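Positive phenol-degradative gene regulator (Ralstonia sp. E2, PDB 5FRZ) probably activates transcription of phenol-degradation genes as a sigma-54-dependent, ATP-binding regulator, this chain being its N-terminal phenol-sensing part. Local coordinates at residues 108-113 against 128-133; 172-177 against 185-190. All coordinates share one frame; numbering follows the deposited sequence.

Contact 1 (108-113 against 128-133) and contact 2 (172-177 against 185-190) are two antiparallel strand pairs of one four-stranded sheet, their centres about 10 Å apart. They join where strands 123-131 and 185-191 run as neighbours: Trp130 N lies 2.8 Å from Cys185 O, and Phe128 O 2.9 Å from Ile187 N, both probable hydrogen bonds. One face of this sheet serves the bound 3,4-dimethylphenol, gripped at its hydroxyl by Trp130 of contact 1 and touched along its ring and methyl groups by Phe128, Ile187 and Tyr172. Contact 2 supplies three of the four zinc ligands, Glu174, Cys177 and Cys185, with Cys151 the fourth, and Ser133 OG of contact 1 packs 3.3 Å from Cys185 SG.

Contact 1 of 2, residues 108-113 against 128-133; sequences VRVTPL and FLWEDS. With 2MP (3,4-dimethylphenol), chain D.
Val108 sets its two methyl groups against the indole of Trp130, the two side chains crossing at about a right angle. CG1 stands over the five-membered ring, 4.1 Å from its centroid, in a CH-pi contact, while CG2 presses on Trp130 CG at 3.5 Å. Val110 meets the same indole differently: it lies alongside and points the same way, with CG2 near the plane at the ring edge. Its other branch, CG1, is anti to the backbone N (chi1 -162°) and reaches Phe128 CD2 at 3.8 Å. The Pro112 ring approaches Phe128 obliquely. Val110, Pro112, Phe128 and Trp130 share one face of the hairpin, with Val108 at its end, and there the two aromatic groups present different surfaces to 3,4-dimethylphenol. Trp130 offers its edge, NE1 donating to the ligand O1 over 2.8 Å along a bent path (144° at the hydrogen); Phe128 offers a face, with methyl C8 of the ligand over the ring centre and 3.2 Å from Phe128 CE1.

At the corner of the chain, the side chain of Leu113 crosses that of Leu129 at about a right angle, Leu113 CD2 touching Leu129 CG at 3.6 Å. Leu129 shares its face with Arg109, Thr111 and Glu131. Arg109 packs on Met27 of the second subunit, and its NH1 makes a weak hydrogen bond to Lys28 O there. Between the faces, two reciprocal pairs of backbone hydrogen bonds join Arg109 to Glu131 and Thr111 to Leu129; Leu129 N to Thr111 O is nearly straight, at 2.7 Å. Helix 91-104 packs on Val108, Val110 and Phe128. This is an antiparallel beta hairpin whose inner face forms a wall of the phenol-binding pocket, consistent with the sensory domain of XylR-type regulators.

Contact 2 of 2, residues 172-177 against 185-190; sequences YRELEC and CRILGK. With ZN (zinc ion), chain C; 2MP (3,4-dimethylphenol), chain D.
Gly189 CA sits over one face of the Tyr172 ring, offset toward its rim and 3.6 Å from the ring centroid, a close CH-pi contact. With CG anti to the carbonyl carbon (chi1 -75°), Tyr172 lays its ring across the glycine backbone; its OH is hydrogen-bonded to the hydroxyls of Tyr124 and Thr162 and lies 3.5 Å from ligand methyl C7. Ile187 CD1 fills in beside the ring, 3.8 Å from Tyr172 CD2, and also reaches the ligand. At the end of the hairpin where its turn begins, zinc is held by Glu174 OE2 at 2.1 Å, Cys177 SG at 2.4 Å and Cys185 SG at 2.2 Å, with Cys151 completing the site. Glu174 binds through one carboxylate oxygen, its OE1 being hydrogen-bonded elsewhere.

The strands form an antiparallel hairpin of the V4R domain, interrupted by a classic beta bulge: Leu175 and Glu176 both face Arg186, whose O accepts a 2.7 Å bond from Leu175 N and a weak one from Glu176 N. Just beyond the bulge, Cys177 reaches the metal.

The side of Arg173 and Leu188 is more solvent-exposed: Leu175, at the bulge, touches Leu188 CB through CD1 at 4.0 Å, and the end of Arg173 leads away. Glu176 and Arg186 run side by side; a salt bridge between them is likely, but the charged atoms sit too close in the model, so its geometry is doubtful.

Contact 1 of 2, residues 108-113 against 128-133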
ATOM      1  N   VAL A 108      11.438  -3.010  -4.861  1.00 25.71           N
ATOM      2  CA  VAL A 108      12.560  -3.896  -5.167  1.00 30.47           C
ATOM      3  C   VAL A 108      13.523  -3.150  -6.083  1.00 33.12           C
ATOM      4  O   VAL A 108      13.125  -2.193  -6.755  1.00 32.00           O
ATOM      5  CB  VAL A 108      12.073  -5.216  -5.854  1.00 27.43           C
ATOM      6  CG1 VAL A 108      11.493  -4.930  -7.250  1.00 24.64           C
ATOM      7  CG2 VAL A 108      13.194  -6.254  -5.942  1.00 28.18           C
ATOM      8  N   ARG A 109      14.787  -3.567  -6.107  1.00 32.15           N
ATOM      9  CA  ARG A 109      15.702  -3.115  -7.145  1.00 34.81           C
ATOM     10  C   ARG A 109      16.046  -4.240  -8.118  1.00 33.02           C
ATOM     11  O   ARG A 109      16.394  -5.356  -7.714  1.00 32.28           O
ATOM     12  CB  ARG A 109      16.987  -2.551  -6.545  1.00 42.94           C
ATOM     13  CG  ARG A 109      17.314  -1.173  -7.101  1.00 47.76           C
ATOM     14  CD  ARG A 109      18.764  -0.809  -6.879  1.00 51.12           C
ATOM     15  NE  ARG A 109      19.646  -1.418  -7.867  1.00 52.51           N
ATOM     16  CZ  ARG A 109      20.946  -1.156  -7.949  1.00 54.37           C
ATOM     17  NH1 ARG A 109      21.503  -0.302  -7.098  1.00 55.79           N
ATOM     18  NH2 ARG A 109      21.687  -1.739  -8.880  1.00 51.62           N
ATOM     19  N   VAL A 110      15.970  -3.915  -9.398  1.00 38.92           N
ATOM     20  CA  VAL A 110      16.065  -4.894 -10.467  1.00 35.10           C
ATOM     21  C   VAL A 110      17.387  -4.785 -11.187  1.00 38.31           C
ATOM     22  O   VAL A 110      17.878  -3.678 -11.441  1.00 39.84           O
ATOM     23  CB  VAL A 110      14.946  -4.703 -11.523  1.00 33.25           C
ATOM     24  CG1 VAL A 110      14.799  -5.955 -12.366  1.00 34.10           C
ATOM     25  CG2 VAL A 110      13.640  -4.350 -10.873  1.00 28.97           C
ATOM     26  N   THR A 111      17.950  -5.934 -11.533  1.00 36.28           N
ATOM     27  CA  THR A 111      19.067  -5.985 -12.465  1.00 37.81           C
ATOM     28  C   THR A 111      18.729  -6.943 -13.607  1.00 40.33           C
ATOM     29  O   THR A 111      18.488  -8.128 -13.382  1.00 37.53           O
ATOM     30  CB  THR A 111      20.389  -6.422 -11.768  1.00 38.62           C
ATOM     31  OG1 THR A 111      20.796  -5.410 -10.837  1.00 47.72           O
ATOM     32  CG2 THR A 111      21.494  -6.620 -12.790  1.00 46.63           C
ATOM     33  N   PRO A 112      18.669  -6.420 -14.839  1.00 48.08           N
ATOM     34  CA  PRO A 112      18.524  -7.316 -15.993  1.00 43.07           C
ATOM     35  C   PRO A 112      19.719  -8.248 -16.156  1.00 43.78           C
ATOM     36  O   PRO A 112      20.861  -7.794 -16.093  1.00 47.01           O
ATOM     37  CB  PRO A 112      18.417  -6.347 -17.173  1.00 44.67           C
ATOM     38  CG  PRO A 112      17.839  -5.101 -16.573  1.00 45.92           C
ATOM     39  CD  PRO A 112      18.461  -5.007 -15.205  1.00 44.00           C
ATOM     40  N   LEU A 113      19.449  -9.542 -16.320  1.00 46.16           N
ATOM     41  CA  LEU A 113      20.454 -10.503 -16.765  1.00 44.49           C
ATOM     42  C   LEU A 113      20.454 -10.478 -18.281  1.00 45.97           C
ATOM     43  O   LEU A 113      21.368  -9.940 -18.906  1.00 52.60           O
ATOM     44  CB  LEU A 113      20.162 -11.916 -16.251  1.00 40.75           C
ATOM     45  CG  LEU A 113      20.037 -12.102 -14.739  1.00 43.20           C
ATOM     46  CD1 LEU A 113      19.655 -13.530 -14.420  1.00 46.90           C
ATOM     47  CD2 LEU A 113      21.320 -11.718 -14.007  1.00 43.58           C
ATOM     48  N   PHE A 128      15.671 -11.597 -14.742  1.00 31.95           N
ATOM     49  CA  PHE A 128      16.084 -10.471 -13.908  1.00 33.27           C
ATOM     50  C   PHE A 128      16.503 -10.892 -12.502  1.00 34.50           C
ATOM     51  O   PHE A 128      16.051 -11.924 -11.989  1.00 32.57           O
ATOM     52  CB  PHE A 128      14.949  -9.440 -13.820  1.00 34.38           C
ATOM     53  CG  PHE A 128      14.454  -8.970 -15.162  1.00 32.56           C
ATOM     54  CD1 PHE A 128      13.592  -9.756 -15.918  1.00 31.19           C
ATOM     55  CD2 PHE A 128      14.844  -7.743 -15.669  1.00 35.37           C
ATOM     56  CE1 PHE A 128      13.150  -9.337 -17.162  1.00 28.46           C
ATOM     57  CE2 PHE A 128      14.399  -7.317 -16.916  1.00 35.21           C
ATOM     58  CZ  PHE A 128      13.552  -8.114 -17.654  1.00 31.13           C
ATOM     59  N   LEU A 129      17.365 -10.075 -11.889  1.00 35.09           N
ATOM     60  CA  LEU A 129      17.667 -10.167 -10.460  1.00 34.05           C
ATOM     61  C   LEU A 129      16.795  -9.199  -9.663  1.00 31.86           C
ATOM     62  O   LEU A 129      16.584  -8.065 -10.073  1.00 30.85           O
ATOM     63  CB  LEU A 129      19.144  -9.857 -10.187  1.00 36.35           C
ATOM     64  CG  LEU A 129      20.209 -10.834 -10.693  1.00 39.37           C
ATOM     65  CD1 LEU A 129      21.621 -10.371 -10.299  1.00 45.02           C
ATOM     66  CD2 LEU A 129      19.953 -12.226 -10.146  1.00 41.80           C
ATOM     67  N   TRP A 130      16.298  -9.661  -8.526  1.00 28.44           N
ATOM     68  CA  TRP A 130      15.616  -8.810  -7.567  1.00 29.44           C
ATOM     69  C   TRP A 130      16.445  -8.736  -6.305  1.00 35.12           C
ATOM     70  O   TRP A 130      16.734  -9.763  -5.678  1.00 33.06           O
ATOM     71  CB  TRP A 130      14.237  -9.350  -7.227  1.00 25.67           C
ATOM     72  CG  TRP A 130      13.138  -8.918  -8.162  1.00 23.07           C
ATOM     73  CD1 TRP A 130      13.167  -7.898  -9.071  1.00 25.58           C
ATOM     74  CD2 TRP A 130      11.848  -9.509  -8.259  1.00 22.17           C
ATOM     75  NE1 TRP A 130      11.958  -7.819  -9.734  1.00 21.46           N
ATOM     76  CE2 TRP A 130      11.131  -8.800  -9.246  1.00 25.08           C
ATOM     77  CE3 TRP A 130      11.222 -10.570  -7.601  1.00 24.69           C
ATOM     78  CZ2 TRP A 130       9.819  -9.116  -9.582  1.00 23.38           C
ATOM     79  CZ3 TRP A 130       9.912 -10.887  -7.948  1.00 27.72           C
ATOM     80  CH2 TRP A 130       9.234 -10.167  -8.928  1.00 22.80           C
ATOM     81  N   GLU A 131      16.827  -7.523  -5.937  1.00 33.44           N
ATOM     82  CA  GLU A 131      17.555  -7.309  -4.699  1.00 36.87           C
ATOM     83  C   GLU A 131      16.746  -6.413  -3.778  1.00 33.57           C
ATOM     84  O   GLU A 131      16.085  -5.481  -4.235  1.00 35.92           O
ATOM     85  CB  GLU A 131      18.923  -6.711  -4.993  1.00 36.73           C
ATOM     86  CG  GLU A 131      19.845  -7.702  -5.692  1.00 42.39           C
ATOM     87  CD  GLU A 131      21.199  -7.117  -6.015  1.00 50.56           C
ATOM     88  OE1 GLU A 131      22.064  -7.098  -5.112  1.00 54.98           O
ATOM     89  OE2 GLU A 131      21.400  -6.680  -7.172  1.00 52.32           O
ATOM     90  N   ASP A 132      16.774  -6.734  -2.489  1.00 33.44           N
ATOM     91  CA  ASP A 132      16.062  -5.957  -1.477  1.00 34.15           C
ATOM     92  C   ASP A 132      14.557  -5.953  -1.725  1.00 36.32           C
ATOM     93  O   ASP A 132      13.908  -4.923  -1.548  1.00 33.27           O
ATOM     94  CB  ASP A 132      16.587  -4.519  -1.431  1.00 39.83           C
ATOM     95  CG  ASP A 132      17.963  -4.423  -0.785  1.00 45.71           C
ATOM     96  OD1 ASP A 132      18.395  -5.415  -0.159  1.00 47.11           O
ATOM     97  OD2 ASP A 132      18.609  -3.361  -0.893  1.00 50.78           O
ATOM     98  N   SER A 133      14.026  -7.107  -2.136  1.00 30.28           N
ATOM     99  CA  SER A 133      12.586  -7.325  -2.257  1.00 33.36           C
ATOM    100  C   SER A 133      11.856  -6.975  -0.963  1.00 34.54           C
ATOM    101  O   SER A 133      12.109  -7.591   0.072  1.00 33.90           O
ATOM    102  CB  SER A 133      12.290  -8.780  -2.620  1.00 25.63           C
ATOM    103  OG  SER A 133      12.694  -9.092  -3.948  1.00 28.79           O
TER
HETATM  104  O1  2MP D1209      10.492  -5.765 -10.930  1.00 23.96           O
HETATM  105  C1  2MP D1209      10.084  -5.795 -12.266  1.00 23.61           C
HETATM  106  C2  2MP D1209       9.038  -4.998 -12.730  1.00 21.15           C
HETATM  107  C3  2MP D1209       8.654  -5.053 -14.064  1.00 22.27           C
HETATM  108  C4  2MP D1209       9.335  -5.909 -14.913  1.00 25.64           C
HETATM  109  C5  2MP D1209      10.368  -6.682 -14.433  1.00 26.42           C
HETATM  110  C6  2MP D1209      10.761  -6.643 -13.111  1.00 25.77           C
HETATM  111  C7  2MP D1209       8.978  -6.031 -16.386  1.00 27.27           C
HETATM  112  C8  2MP D1209      11.081  -7.600 -15.369  1.00 29.17           C

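Contact 2 of 2, residues 172-177 against 185-190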
ATOM      1  N   TYR A 172       5.430 -14.428 -15.483  1.00 26.57           N
ATOM      2  CA  TYR A 172       6.705 -14.515 -14.787  1.00 24.82           C
ATOM      3  C   TYR A 172       6.698 -15.555 -13.676  1.00 28.09           C
ATOM      4  O   TYR A 172       5.663 -15.824 -13.058  1.00 27.51           O
ATOM      5  CB  TYR A 172       7.077 -13.176 -14.174  1.00 24.44           C
ATOM      6  CG  TYR A 172       7.568 -12.155 -15.145  1.00 23.92           C
ATOM      7  CD1 TYR A 172       6.680 -11.494 -15.995  1.00 20.36           C
ATOM      8  CD2 TYR A 172       8.916 -11.817 -15.193  1.00 23.30           C
ATOM      9  CE1 TYR A 172       7.122 -10.552 -16.872  1.00 20.38           C
ATOM     10  CE2 TYR A 172       9.374 -10.867 -16.078  1.00 23.30           C
ATOM     11  CZ  TYR A 172       8.470 -10.234 -16.911  1.00 22.99           C
ATOM     12  OH  TYR A 172       8.927  -9.282 -17.796  1.00 22.14           O
ATOM     13  N   ARG A 173       7.866 -16.124 -13.405  1.00 28.40           N
ATOM     14  CA  ARG A 173       8.015 -17.012 -12.258  1.00 31.69           C
ATOM     15  C   ARG A 173       9.312 -16.703 -11.517  1.00 32.16           C
ATOM     16  O   ARG A 173      10.330 -16.364 -12.133  1.00 28.98           O
ATOM     17  CB  ARG A 173       7.975 -18.484 -12.702  1.00 37.55           C
ATOM     18  CG  ARG A 173       8.605 -19.453 -11.700  1.00 45.76           C
ATOM     19  CD  ARG A 173       7.900 -20.818 -11.627  1.00 54.17           C
ATOM     20  NE  ARG A 173       8.766 -21.809 -10.972  1.00 69.19           N
ATOM     21  CZ  ARG A 173       8.585 -23.131 -11.020  1.00 78.03           C
ATOM     22  NH1 ARG A 173       7.552 -23.640 -11.685  1.00 75.96           N
ATOM     23  NH2 ARG A 173       9.435 -23.946 -10.396  1.00 76.61           N
ATOM     24  N   GLU A 174       9.264 -16.794 -10.188  1.00 30.12           N
ATOM     25  CA  GLU A 174      10.460 -16.692  -9.371  1.00 29.64           C
ATOM     26  C   GLU A 174      11.207 -18.016  -9.330  1.00 32.71           C
ATOM     27  O   GLU A 174      10.669 -18.992  -8.838  1.00 32.94           O
ATOM     28  CB  GLU A 174      10.094 -16.291  -7.946  1.00 30.53           C
ATOM     29  CG  GLU A 174       9.754 -14.859  -7.743  1.00 30.40           C
ATOM     30  CD  GLU A 174       9.754 -14.508  -6.277  1.00 27.51           C
ATOM     31  OE1 GLU A 174       8.742 -14.793  -5.603  1.00 28.72           O
ATOM     32  OE2 GLU A 174      10.773 -13.981  -5.801  1.00 26.51           O
ATOM     33  N   LEU A 175      12.449 -18.040  -9.808  1.00 35.47           N
ATOM     34  CA  LEU A 175      13.276 -19.254  -9.765  1.00 36.25           C
ATOM     35  C   LEU A 175      14.079 -19.287  -8.468  1.00 41.05           C
ATOM     36  O   LEU A 175      14.611 -20.323  -8.064  1.00 41.84           O
ATOM     37  CB  LEU A 175      14.217 -19.310 -10.969  1.00 36.71           C
ATOM     38  CG  LEU A 175      13.598 -18.895 -12.312  1.00 37.10           C
ATOM     39  CD1 LEU A 175      14.604 -19.008 -13.461  1.00 41.98           C
ATOM     40  CD2 LEU A 175      12.330 -19.701 -12.619  1.00 42.28           C
ATOM     41  N   GLU A 176      14.155 -18.124  -7.832  1.00 38.41           N
ATOM     42  CA  GLU A 176      14.916 -17.927  -6.616  1.00 45.31           C
ATOM     43  C   GLU A 176      14.212 -16.863  -5.787  1.00 42.54           C
ATOM     44  O   GLU A 176      13.596 -15.973  -6.363  1.00 36.32           O
ATOM     45  CB  GLU A 176      16.336 -17.500  -6.947  1.00 46.97           C
ATOM     46  CG  GLU A 176      17.336 -18.457  -6.395  1.00 57.24           C
ATOM     47  CD  GLU A 176      18.623 -18.487  -7.138  1.00 59.90           C
ATOM     48  OE1 GLU A 176      19.305 -17.439  -7.164  1.00 64.32           O
ATOM     49  OE2 GLU A 176      18.967 -19.569  -7.655  1.00 66.66           O
ATOM     50  N   CYS A 177      14.287 -16.944  -4.456  1.00 40.64           N
ATOM     51  CA  CYS A 177      13.595 -15.965  -3.602  1.00 42.86           C
ATOM     52  C   CYS A 177      14.160 -15.863  -2.195  1.00 43.94           C
ATOM     53  O   CYS A 177      14.264 -16.876  -1.500  1.00 43.04           O
ATOM     54  CB  CYS A 177      12.101 -16.304  -3.504  1.00 37.30           C
ATOM     55  SG  CYS A 177      11.117 -15.098  -2.536  1.00 37.53           S
ATOM     56  N   CYS A 185      16.389 -12.613  -5.145  1.00 41.90           N
ATOM     57  CA  CYS A 185      15.349 -13.205  -5.977  1.00 35.09           C
ATOM     58  C   CYS A 185      15.813 -13.193  -7.423  1.00 35.20           C
ATOM     59  O   CYS A 185      16.616 -12.345  -7.816  1.00 36.66           O
ATOM     60  CB  CYS A 185      14.021 -12.449  -5.839  1.00 35.56           C
ATOM     61  SG  CYS A 185      13.303 -12.317  -4.143  1.00 34.47           S
ATOM     62  N   ARG A 186      15.319 -14.151  -8.198  1.00 34.59           N
ATOM     63  CA  ARG A 186      15.584 -14.239  -9.629  1.00 33.81           C
ATOM     64  C   ARG A 186      14.318 -14.672 -10.371  1.00 33.47           C
ATOM     65  O   ARG A 186      13.634 -15.631  -9.979  1.00 29.34           O
ATOM     66  CB  ARG A 186      16.716 -15.219  -9.928  1.00 39.97           C
ATOM     67  CG  ARG A 186      17.671 -14.708 -10.991  1.00 48.66           C
ATOM     68  CD  ARG A 186      18.568 -15.814 -11.564  1.00 53.36           C
ATOM     69  NE  ARG A 186      19.152 -16.675 -10.531  1.00 60.09           N
ATOM     70  CZ  ARG A 186      20.239 -16.385  -9.815  1.00 65.22           C
ATOM     71  NH1 ARG A 186      20.899 -15.241 -10.001  1.00 61.10           N
ATOM     72  NH2 ARG A 186      20.680 -17.246  -8.907  1.00 63.57           N
ATOM     73  N   ILE A 187      14.016 -13.968 -11.455  1.00 31.55           N
ATOM     74  CA  ILE A 187      12.749 -14.175 -12.151  1.00 30.80           C
ATOM     75  C   ILE A 187      12.926 -14.444 -13.639  1.00 30.53           C
ATOM     76  O   ILE A 187      13.919 -14.044 -14.253  1.00 26.54           O
ATOM     77  CB  ILE A 187      11.811 -12.963 -11.977  1.00 27.59           C
ATOM     78  CG1 ILE A 187      12.321 -11.763 -12.791  1.00 30.68           C
ATOM     79  CG2 ILE A 187      11.696 -12.594 -10.500  1.00 26.79           C
ATOM     80  CD1 ILE A 187      11.426 -10.528 -12.673  1.00 24.28           C
ATOM     81  N   LEU A 188      11.935 -15.127 -14.197  1.00 24.91           N
ATOM     82  CA  LEU A 188      11.888 -15.432 -15.613  1.00 30.21           C
ATOM     83  C   LEU A 188      10.510 -15.118 -16.171  1.00 25.81           C
ATOM     84  O   LEU A 188       9.496 -15.611 -15.670  1.00 23.89           O
ATOM     85  CB  LEU A 188      12.228 -16.913 -15.860  1.00 31.81           C
ATOM     86  CG  LEU A 188      11.963 -17.439 -17.272  1.00 32.34           C
ATOM     87  CD1 LEU A 188      12.815 -16.740 -18.317  1.00 35.34           C
ATOM     88  CD2 LEU A 188      12.166 -18.949 -17.315  1.00 35.30           C
ATOM     89  N   GLY A 189      10.466 -14.293 -17.208  1.00 26.79           N
ATOM     90  CA  GLY A 189       9.200 -14.004 -17.859  1.00 23.52           C
ATOM     91  C   GLY A 189       9.186 -14.430 -19.308  1.00 26.06           C
ATOM     92  O   GLY A 189      10.135 -14.167 -20.042  1.00 25.81           O
ATOM     93  N   LYS A 190       8.103 -15.071 -19.734  1.00 22.34           N
ATOM     94  CA  LYS A 190       7.981 -15.441 -21.129  1.00 26.76           C
ATOM     95  C   LYS A 190       6.520 -15.669 -21.483  1.00 28.47           C
ATOM     96  O   LYS A 190       5.671 -15.750 -20.584  1.00 27.01           O
ATOM     97  CB  LYS A 190       8.839 -16.679 -21.430  1.00 29.32           C
ATOM     98  CG  LYS A 190       8.520 -17.877 -20.602  1.00 30.16           C
ATOM     99  CD  LYS A 190       9.515 -19.000 -20.863  1.00 36.87           C
ATOM    100  CE  LYS A 190       9.293 -20.151 -19.897  1.00 32.74           C
ATOM    101  NZ  LYS A 190      10.194 -21.282 -20.174  1.00 38.15           N
TER
HETATM  102 ZN    ZN C1208      11.261 -13.213  -3.930  1.00 30.93          ZN
HETATM  103  O1  2MP D1209      10.492  -5.765 -10.930  1.00 23.96           O
HETATM  104  C1  2MP D1209      10.084  -5.795 -12.266  1.00 23.61           C
HETATM  105  C2  2MP D1209       9.038  -4.998 -12.730  1.00 21.15           C
HETATM  106  C3  2MP D1209       8.654  -5.053 -14.064  1.00 22.27           C
HETATM  107  C4  2MP D1209       9.335  -5.909 -14.913  1.00 25.64           C
HETATM  108  C5  2MP D1209      10.368  -6.682 -14.433  1.00 26.42           C
HETATM  109  C6  2MP D1209      10.761  -6.643 -13.111  1.00 25.77           C
HETATM  110  C7  2MP D1209       8.978  -6.031 -16.386  1.00 27.27           C
HETATM  111  C8  2MP D1209      11.081  -7.600 -15.369  1.00 29.17           C